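Local coordinates for guanosine-3',5'-bis(diphosphate) 3'-pyrophosphohydrolase MESH1 (Drosophila melanogaster, PDB 3NQW), which hydrolyses the alarmone ppGpp to GDP and diphosphate with manganese as cofactor and takes part in the fly's response to starvation, at residues Tyr15-His20 against Val64-Ala70; Gly54-Ala58 against Val83-Val87. All blocks are in the same frame, centred on the assembly; numbering follows the deposited sequence.

Contact 1: residues Tyr15-His20 against Val64-Ala70; sequences YAAFKH and VVEDTDA
V64 opens the short helix 64-67 with its CG1 methyl set against H20, just after helix 7-19, 3.4 Å from H20 NE2, and the same methyl reaches K19 CB and A16 CA. Its placement follows from chi1 of -71°, which turns CG1 away from the carbonyl carbon. A water lying in the plane of the imidazole joins H20 NE2 (2.7 Å) to V64 N, the second link being weak. H20 ND1 is hydrogen-bonded to Q23 OE1, so both ring nitrogens have polar partners. This helix follows directly on the H-D pair H62 and D63 of the HD-domain metal site, and carries E66 and D67, the inferred nucleophiles. D67 OD2 comes to the edge of the imidazole, 4.3 Å from H20 CE1. T68, the first residue past the helix, lays its CG2 methyl over one imidazole face as a CH-pi contact, 3.8 Å from the centroid of the H20 ring, and also packs on K19 CB. Its OG1 turns back to donate a hydrogen bond to V64 O from above the carbonyl plane. D69 OD1 receives K19 NZ in a salt bridge whose hydrogen bond is weak, 3.5 Å. K19 CG lies over one face of the Y15 ring; the bend at chi2 brings CD to 3.8 Å from A70 CB, the methyl that the Y15 hydroxyl end also meets.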
# COMPACT_ATOMS: atom_id res chain seq x y z
N TYR A 15 8.56 0.30 0.12
CA TYR A 15 9.45 -0.81 -0.16
C TYR A 15 8.66 -2.12 -0.35
O TYR A 15 8.90 -2.86 -1.30
CB TYR A 15 10.46 -0.94 0.97
CG TYR A 15 11.47 -2.02 0.74
CD1 TYR A 15 11.56 -3.10 1.62
CD2 TYR A 15 12.34 -1.97 -0.34
CE1 TYR A 15 12.50 -4.09 1.43
CE2 TYR A 15 13.29 -2.96 -0.53
CZ TYR A 15 13.36 -4.02 0.36
OH TYR A 15 14.29 -5.02 0.17
N ALA A 16 7.73 -2.39 0.56
CA ALA A 16 6.92 -3.59 0.43
C ALA A 16 6.26 -3.56 -0.96
O ALA A 16 6.37 -4.52 -1.73
CB ALA A 16 5.86 -3.62 1.52
N ALA A 17 5.61 -2.45 -1.28
CA ALA A 17 4.92 -2.23 -2.56
C ALA A 17 5.78 -2.39 -3.81
O ALA A 17 5.28 -2.76 -4.88
CB ALA A 17 4.30 -0.83 -2.56
N PHE A 18 7.07 -2.10 -3.67
CA PHE A 18 8.02 -2.18 -4.77
C PHE A 18 8.50 -3.60 -5.04
O PHE A 18 8.44 -4.09 -6.16
CB PHE A 18 9.23 -1.31 -4.47
CG PHE A 18 10.25 -1.35 -5.55
CD1 PHE A 18 9.92 -0.91 -6.82
CD2 PHE A 18 11.51 -1.87 -5.31
CE1 PHE A 18 10.85 -0.99 -7.86
CE2 PHE A 18 12.46 -1.96 -6.34
CZ PHE A 18 12.12 -1.52 -7.62
N LYS A 19 9.00 -4.24 -3.99
CA LYS A 19 9.53 -5.59 -4.07
C LYS A 19 8.44 -6.58 -4.53
O LYS A 19 8.72 -7.52 -5.29
CB LYS A 19 10.07 -6.02 -2.69
CG LYS A 19 11.14 -5.09 -2.09
CD LYS A 19 12.57 -5.49 -2.46
CE LYS A 19 12.94 -5.11 -3.88
NZ LYS A 19 14.36 -5.45 -4.19
N HIS A 20 7.21 -6.36 -4.08
CA HIS A 20 6.10 -7.23 -4.47
C HIS A 20 5.48 -6.84 -5.83
O HIS A 20 4.78 -7.64 -6.42
CB HIS A 20 5.00 -7.19 -3.40
CG HIS A 20 5.33 -7.91 -2.13
ND1 HIS A 20 5.42 -9.29 -2.06
CD2 HIS A 20 5.53 -7.47 -0.87
CE1 HIS A 20 5.67 -9.66 -0.82
NE2 HIS A 20 5.74 -8.57 -0.07
N VAL A 64 8.12 -10.18 2.12
CA VAL A 64 9.21 -9.80 1.22
C VAL A 64 10.42 -10.69 1.31
O VAL A 64 10.85 -11.29 0.33
CB VAL A 64 9.72 -8.36 1.45
CG1 VAL A 64 8.70 -7.36 0.97
CG2 VAL A 64 10.07 -8.15 2.90
N VAL A 65 11.00 -10.79 2.50
CA VAL A 65 12.19 -11.60 2.65
C VAL A 65 12.01 -13.03 2.16
O VAL A 65 12.98 -13.70 1.79
CB VAL A 65 12.68 -11.62 4.11
CG1 VAL A 65 14.00 -12.36 4.20
CG2 VAL A 65 12.83 -10.20 4.64
N GLU A 66 10.76 -13.50 2.14
CA GLU A 66 10.45 -14.86 1.71
C GLU A 66 9.97 -15.00 0.26
O GLU A 66 10.29 -16.00 -0.38
CB GLU A 66 9.39 -15.48 2.64
CG GLU A 66 9.51 -17.01 2.76
CD GLU A 66 8.20 -17.73 3.07
OE1 GLU A 66 8.13 -18.95 2.77
OE2 GLU A 66 7.25 -17.11 3.62
N ASP A 67 9.21 -14.04 -0.25
CA ASP A 67 8.72 -14.16 -1.62
C ASP A 67 9.51 -13.34 -2.63
O ASP A 67 9.78 -13.82 -3.73
CB ASP A 67 7.25 -13.74 -1.69
CG ASP A 67 6.37 -14.52 -0.73
OD1 ASP A 67 6.45 -15.78 -0.71
OD2 ASP A 67 5.57 -13.88 -0.01
N THR A 68 9.85 -12.11 -2.27
CA THR A 68 10.60 -11.22 -3.15
C THR A 68 12.11 -11.50 -3.09
O THR A 68 12.55 -12.48 -2.47
CB THR A 68 10.38 -9.74 -2.76
OG1 THR A 68 10.91 -9.51 -1.45
CG2 THR A 68 8.90 -9.41 -2.77
N ASP A 69 12.90 -10.66 -3.75
CA ASP A 69 14.34 -10.82 -3.76
C ASP A 69 14.99 -9.93 -2.70
O ASP A 69 16.12 -9.48 -2.85
CB ASP A 69 14.93 -10.52 -5.15
CG ASP A 69 14.90 -9.04 -5.52
OD1 ASP A 69 13.80 -8.50 -5.78
OD2 ASP A 69 15.99 -8.42 -5.57
N ALA A 70 14.27 -9.68 -1.61
CA ALA A 70 14.79 -8.87 -0.52
C ALA A 70 15.45 -9.80 0.52
O ALA A 70 15.22 -11.01 0.51
CB ALA A 70 13.65 -8.08 0.11
O HOH W 1 6.02 -8.37 2.61

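Contact 2: residues Gly54-Ala58 against Val83-Val87; sequences GVLMA and VCGLV
G54 O accepts the backbone N-H of A58 at 3.1 Å, and L86 CD1 of helix 81-89 rests beside that carbonyl oxygen. The leucine comes in from the facing helix with its CG turned away from its own carbonyl carbon (chi1 -59°), and CD1 also lies alongside V55 and the A58 methyl. A58 has the largest share of the contact, narrowly ahead of V83: its CB points into the other helix and meets L86 CB at 3.8 Å, while V87 CG2 comes 3.8 Å from A58 O. On the flank toward M57, V83 divides its two methyls, CG1 lying 4.1 Å from A58 N and CG2 near the sulfur, M57 SD. At the small A58 the backbones come closest, A58 CA 5.4 Å from V87 CA; the segment axes approach to 8.9 Å. Around this apolar seam, M57 continues onto F9 and C12 of helix 7-19, and L86 onto R115 of helix 114-133. The segments cross at -54°, an oblique helix-helix packing in the all-helical HD domain, whose metal-site residue H62 lies about 6 Å from the V87 side chain, measured between nearest side-chain atoms.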
# COMPACT_ATOMS: atom_id res chain seq x y z
N GLY A 54 6.74 -0.70 14.84
CA GLY A 54 7.65 -1.81 14.67
C GLY A 54 6.91 -3.01 14.12
O GLY A 54 7.36 -3.62 13.15
N VAL A 55 5.77 -3.32 14.72
CA VAL A 55 4.93 -4.46 14.31
C VAL A 55 4.27 -4.18 12.96
O VAL A 55 4.25 -5.03 12.07
CB VAL A 55 3.83 -4.75 15.37
CG1 VAL A 55 3.03 -5.98 14.98
CG2 VAL A 55 4.47 -4.94 16.73
N LEU A 56 3.73 -2.97 12.81
CA LEU A 56 3.07 -2.55 11.58
C LEU A 56 3.98 -2.70 10.36
O LEU A 56 3.62 -3.32 9.37
CB LEU A 56 2.59 -1.10 11.71
CG LEU A 56 1.57 -0.85 12.82
CD1 LEU A 56 1.28 0.64 12.93
CD2 LEU A 56 0.29 -1.64 12.53
N MET A 57 5.18 -2.13 10.42
CA MET A 57 6.10 -2.25 9.30
C MET A 57 6.49 -3.71 9.11
O MET A 57 6.50 -4.21 7.99
CB MET A 57 7.33 -1.40 9.56
CG MET A 57 7.03 0.05 9.84
SD MET A 57 8.47 0.85 10.55
CE MET A 57 9.43 1.05 9.11
N ALA A 58 6.80 -4.41 10.19
CA ALA A 58 7.18 -5.81 10.09
C ALA A 58 6.11 -6.57 9.29
O ALA A 58 6.43 -7.43 8.46
CB ALA A 58 7.35 -6.42 11.49
N VAL A 83 12.83 -4.07 13.42
CA VAL A 83 11.97 -4.57 12.35
C VAL A 83 12.52 -5.86 11.74
O VAL A 83 11.77 -6.76 11.40
CB VAL A 83 11.82 -3.50 11.24
CG1 VAL A 83 10.89 -3.99 10.14
CG2 VAL A 83 11.31 -2.22 11.84
N CYS A 84 13.84 -5.94 11.62
CA CYS A 84 14.45 -7.12 11.05
C CYS A 84 14.23 -8.36 11.91
O CYS A 84 14.11 -9.47 11.40
CB CYS A 84 15.94 -6.90 10.86
SG CYS A 84 16.69 -8.21 9.88
N GLY A 85 14.19 -8.16 13.22
CA GLY A 85 13.97 -9.27 14.13
C GLY A 85 12.63 -9.96 13.96
O GLY A 85 12.56 -11.19 13.93
N LEU A 86 11.55 -9.19 13.83
CA LEU A 86 10.23 -9.78 13.66
C LEU A 86 10.05 -10.37 12.27
O LEU A 86 9.51 -11.46 12.11
CB LEU A 86 9.14 -8.74 13.92
CG LEU A 86 9.16 -8.10 15.31
CD1 LEU A 86 8.15 -6.97 15.36
CD2 LEU A 86 8.86 -9.15 16.36
N VAL A 87 10.50 -9.63 11.26
CA VAL A 87 10.38 -10.11 9.90
C VAL A 87 11.06 -11.45 9.75
O VAL A 87 10.69 -12.24 8.89
CB VAL A 87 10.99 -9.13 8.89
CG1 VAL A 87 11.04 -9.77 7.51
CG2 VAL A 87 10.15 -7.85 8.83

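Overall arrangement
From the N terminus, helix 7-19 comes first and its end meets residues 64-70, so contact 1 closes a loop of 43 residues that contains helices 34-45 and 53-60. Helix 53-60 starts contact 2 inside that loop, but its partner 83-87 lies beyond it, and the two contacts therefore cross along the chain. Their centres lie about 14 Å apart, and V65 CG2 meets V87 CG1 at 3.4 Å. Helix 72-79 lies between the later segments in sequence and touches Y15 of contact 1 and M57 and V83 of contact 2. Together they tie the N-terminal helix, helix 53-60, helix 81-89 and the helix following the H62-D63 pair into one part of the HD domain.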